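Local coordinates for octaprenyl Pyrophosphate Synthase (Helicobacter pylori, PDB 3TC1), which probably catalyses the chain elongation of an allylic prenyl diphosphate with successive isopentenyl diphosphate units to give octaprenyl diphosphate, at residues M119-L122 with I123-L127; T163-F166 with I167-S170. One frame throughout, in Å; residues are numbered along the deposited sequence.

Contact 1: residues M119-L122 with I123-L127; sequences MGEL and IAQAL
Ala124 N donates to Gly120 O over 2.9 Å, the first of three i-to-i+4 backbone bonds that wind up the opening turn of helix 121-144. Gln125 N follows with a 2.8 Å bond to Glu121 O, and Ala126 N with one of 3.1 Å to Leu122 O. A water takes over one step earlier: it accepts from Ile123 N at 3.0 Å and donates to Met119 O at 3.1 Å, so a first-turn N-H that sits at the helix start still reaches a carbonyl, by way of solvent. Gly120 is the N-cap residue, and its positive phi (102°) swings the chain from the preceding turn into the helix. The turn starts one of the long helices of the all-helical prenyl synthase fold.

Apolar contact lies on the inner side. CB of Met119 rests against the CG2 branch of Ile123 at 3.8 Å, while the Met119 chain bends at chi2 (-71°) and carries its sulfur off. Ile123 continues inward to Leu62, Leu116 and Ile176 of three other helices.

On the outer side Glu121 and Gln125 run alongside each other and point the same way, the carboxylate and amide planes turned 63° apart. Lys118 of the second subunit packs on both.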
loop_
_atom_site.group_PDB
_atom_site.type_symbol
_atom_site.label_atom_id
_atom_site.label_comp_id
_atom_site.label_asym_id
_atom_site.label_seq_id
_atom_site.Cartn_x
_atom_site.Cartn_y
_atom_site.Cartn_z
ATOM N N MET B 119 -6.445 11.729 -14.182
ATOM C CA MET B 119 -6.650 13.089 -13.699
ATOM C C MET B 119 -5.616 14.085 -14.217
ATOM O O MET B 119 -5.798 15.296 -14.091
ATOM C CB MET B 119 -6.623 13.107 -12.166
ATOM C CG MET B 119 -7.811 12.433 -11.488
ATOM S SD MET B 119 -9.338 13.383 -11.676
ATOM C CE MET B 119 -10.548 12.084 -11.522
ATOM N N GLY B 120 -4.534 13.587 -14.798
ATOM C CA GLY B 120 -3.508 14.494 -15.276
ATOM C C GLY B 120 -2.351 14.506 -14.291
ATOM O O GLY B 120 -2.529 14.217 -13.108
ATOM N N GLU B 121 -1.167 14.856 -14.780
ATOM C CA GLU B 121 0.038 14.869 -13.962
ATOM C C GLU B 121 0.037 15.756 -12.721
ATOM O O GLU B 121 0.549 15.351 -11.677
ATOM C CB GLU B 121 1.238 15.232 -14.834
ATOM C CG GLU B 121 2.558 15.193 -14.100
ATOM C CD GLU B 121 3.723 15.528 -15.000
ATOM O OE1 GLU B 121 3.715 16.624 -15.600
ATOM O OE2 GLU B 121 4.646 14.698 -15.105
ATOM N N LEU B 122 -0.507 16.964 -12.829
ATOM C CA LEU B 122 -0.530 17.880 -11.691
ATOM C C LEU B 122 -1.269 17.298 -10.500
ATOM O O LEU B 122 -0.771 17.322 -9.375
ATOM C CB LEU B 122 -1.176 19.214 -12.074
ATOM C CG LEU B 122 -0.275 20.279 -12.697
ATOM C CD1 LEU B 122 -1.083 21.548 -12.934
ATOM C CD2 LEU B 122 0.900 20.560 -11.770
ATOM N N ILE B 123 -2.468 16.791 -10.751
ATOM C CA ILE B 123 -3.270 16.202 -9.692
ATOM C C ILE B 123 -2.665 14.869 -9.254
ATOM O O ILE B 123 -2.565 14.591 -8.059
ATOM C CB ILE B 123 -4.734 16.008 -10.169
ATOM C CG1 ILE B 123 -5.405 17.380 -10.315
ATOM C CG2 ILE B 123 -5.502 15.123 -9.194
ATOM C CD1 ILE B 123 -6.740 17.350 -11.034
ATOM N N ALA B 124 -2.246 14.050 -10.216
ATOM C CA ALA B 124 -1.654 12.752 -9.897
ATOM C C ALA B 124 -0.438 12.904 -8.987
ATOM O O ALA B 124 -0.246 12.113 -8.068
ATOM C CB ALA B 124 -1.258 12.018 -11.175
ATOM N N GLN B 125 0.383 13.916 -9.244
ATOM C CA GLN B 125 1.569 14.135 -8.426
ATOM C C GLN B 125 1.238 14.691 -7.048
ATOM O O GLN B 125 1.861 14.313 -6.063
ATOM C CB GLN B 125 2.547 15.070 -9.137
ATOM C CG GLN B 125 3.198 14.448 -10.358
ATOM C CD GLN B 125 4.386 15.242 -10.857
ATOM O OE1 GLN B 125 4.979 14.910 -11.882
ATOM N NE2 GLN B 125 4.744 16.294 -10.134
ATOM N N ALA B 126 0.260 15.590 -6.974
ATOM C CA ALA B 126 -0.118 16.167 -5.689
ATOM C C ALA B 126 -0.624 15.081 -4.748
ATOM O O ALA B 126 -0.201 14.997 -3.593
ATOM C CB ALA B 126 -1.186 17.239 -5.883
ATOM N N LEU B 127 -1.517 14.231 -5.237
ATOM C CA LEU B 127 -2.044 13.177 -4.383
ATOM C C LEU B 127 -1.062 12.037 -4.124
ATOM O O LEU B 127 -0.984 11.544 -2.998
ATOM C CB LEU B 127 -3.353 12.621 -4.952
ATOM C CG LEU B 127 -4.572 13.544 -4.838
ATOM C CD1 LEU B 127 -5.791 12.816 -5.357
ATOM C CD2 LEU B 127 -4.788 13.959 -3.387
HETATM O O HOH W 1 -3.846 17.514 -13.267
#

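Contact 2: residues T163-F166 with I167-S170; sequences TAHF and IEAS
Phe166 O is gripped twice by Ser170. The backbone N reaches it at 2.8 Å as the regular helical bond, and the hydroxyl OG donates to it at 2.9 Å from the opposite face of the carbonyl plane, standing 38° above that plane. The serine's chi1 of -63° sets OG beside its own backbone N and turns it back up the helix, so this buried hydroxyl spends its proton within the helix itself. The Phe166 ring lies obliquely beside it, CE1 3.6 Å from OG.

The second side-chain link is a His-carboxylate hydrogen bond one residue shorter in span. His165 ND1 donates to Glu168 OE1 over 2.8 Å, a nearly straight bond that meets the oxygen almost along its C-O axis and lies close to the plane of the imidazole. The two side chains run side by side in the same direction, with ring and carboxylate turned 33° apart. Holding ND1 this way should fix the rotation of the ring. Along the backbone, Glu168 N bonds to Ala164 O and Ala169 N to His165 O.

Helix 152-177 is a central member of the bundle, covered on several flanks. Phe166 packs on Val66 and Ile69 of helix 53-80 and on Ala130 and Leu134 of helix 121-144; Ile167 meets Leu42 of helix 38-44, while Ala164, His165 and Glu168 lie against Leu190 of helix 182-205.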
loop_
_atom_site.group_PDB
_atom_site.type_symbol
_atom_site.label_atom_id
_atom_site.label_comp_id
_atom_site.label_asym_id
_atom_site.label_seq_id
_atom_site.Cartn_x
_atom_site.Cartn_y
_atom_site.Cartn_z
ATOM N N THR B 163 -1.787 13.873 8.609
ATOM C CA THR B 163 -3.121 14.431 8.430
ATOM C C THR B 163 -3.276 15.700 7.603
ATOM O O THR B 163 -4.065 15.735 6.662
ATOM C CB THR B 163 -3.787 14.717 9.806
ATOM O OG1 THR B 163 -3.870 13.504 10.563
ATOM C CG2 THR B 163 -5.189 15.286 9.618
ATOM N N ALA B 164 -2.542 16.744 7.962
ATOM C CA ALA B 164 -2.678 18.033 7.292
ATOM C C ALA B 164 -2.412 18.086 5.793
ATOM O O ALA B 164 -3.254 18.564 5.035
ATOM C CB ALA B 164 -1.826 19.070 8.006
ATOM N N HIS B 165 -1.246 17.615 5.366
ATOM C CA HIS B 165 -0.882 17.650 3.951
ATOM C C HIS B 165 -1.810 16.904 3.000
ATOM O O HIS B 165 -1.959 17.299 1.848
ATOM C CB HIS B 165 0.555 17.158 3.768
ATOM C CG HIS B 165 1.585 18.148 4.219
ATOM N ND1 HIS B 165 1.722 19.392 3.642
ATOM C CD2 HIS B 165 2.509 18.086 5.205
ATOM C CE1 HIS B 165 2.688 20.055 4.253
ATOM N NE2 HIS B 165 3.183 19.286 5.206
ATOM N N PHE B 166 -2.422 15.822 3.465
ATOM C CA PHE B 166 -3.335 15.070 2.618
ATOM C C PHE B 166 -4.590 15.907 2.340
ATOM O O PHE B 166 -5.067 15.972 1.202
ATOM C CB PHE B 166 -3.689 13.741 3.291
ATOM C CG PHE B 166 -4.648 12.890 2.510
ATOM C CD1 PHE B 166 -4.614 12.862 1.118
ATOM C CD2 PHE B 166 -5.566 12.081 3.171
ATOM C CE1 PHE B 166 -5.483 12.037 0.397
ATOM C CE2 PHE B 166 -6.435 11.254 2.460
ATOM C CZ PHE B 166 -6.392 11.234 1.069
ATOM N N ILE B 167 -5.128 16.554 3.371
ATOM C CA ILE B 167 -6.310 17.393 3.174
ATOM C C ILE B 167 -5.905 18.561 2.272
ATOM O O ILE B 167 -6.638 18.945 1.356
ATOM C CB ILE B 167 -6.863 17.917 4.524
ATOM C CG1 ILE B 167 -7.353 16.735 5.364
ATOM C CG2 ILE B 167 -8.018 18.896 4.283
ATOM C CD1 ILE B 167 -7.799 17.102 6.774
ATOM N N GLU B 168 -4.727 19.115 2.529
ATOM C CA GLU B 168 -4.211 20.208 1.711
ATOM C C GLU B 168 -4.153 19.760 0.252
ATOM O O GLU B 168 -4.618 20.468 -0.646
ATOM C CB GLU B 168 -2.802 20.590 2.164
ATOM C CG GLU B 168 -2.085 21.531 1.202
ATOM C CD GLU B 168 -0.636 21.770 1.580
ATOM O OE1 GLU B 168 0.066 20.787 1.890
ATOM O OE2 GLU B 168 -0.195 22.936 1.557
ATOM N N ALA B 169 -3.575 18.579 0.026
ATOM C CA ALA B 169 -3.433 18.033 -1.324
ATOM C C ALA B 169 -4.770 17.714 -1.975
ATOM O O ALA B 169 -4.925 17.843 -3.193
ATOM C CB ALA B 169 -2.561 16.778 -1.291
ATOM N N SER B 170 -5.734 17.280 -1.173
ATOM C CA SER B 170 -7.048 16.949 -1.709
ATOM C C SER B 170 -7.777 18.199 -2.199
ATOM O O SER B 170 -8.410 18.183 -3.256
ATOM C CB SER B 170 -7.895 16.242 -0.648
ATOM O OG SER B 170 -7.312 15.007 -0.282
#

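Contact 1 opens helix 121-144 and contact 2 lies midway along helix 152-177, the next helix in the chain; their centres are about 14 Å apart. The two meet directly where Ala126 O packs on Ala169 CB at 3.7 Å and where Leu127 CD2 lies 4.1 Å from Ser170 N and 4.3 Å from Phe166 CE1. Val66 of helix 53-80 touches Leu127, Phe166 and Ser170, tying both contacts to a third helix. Contact 1 sits toward the subunit interface, its centre about 20 Å from the centre of the chain, whereas contact 2 is more central, and the side chain of Thr163 there is about 9 Å from the bound magnesium ion.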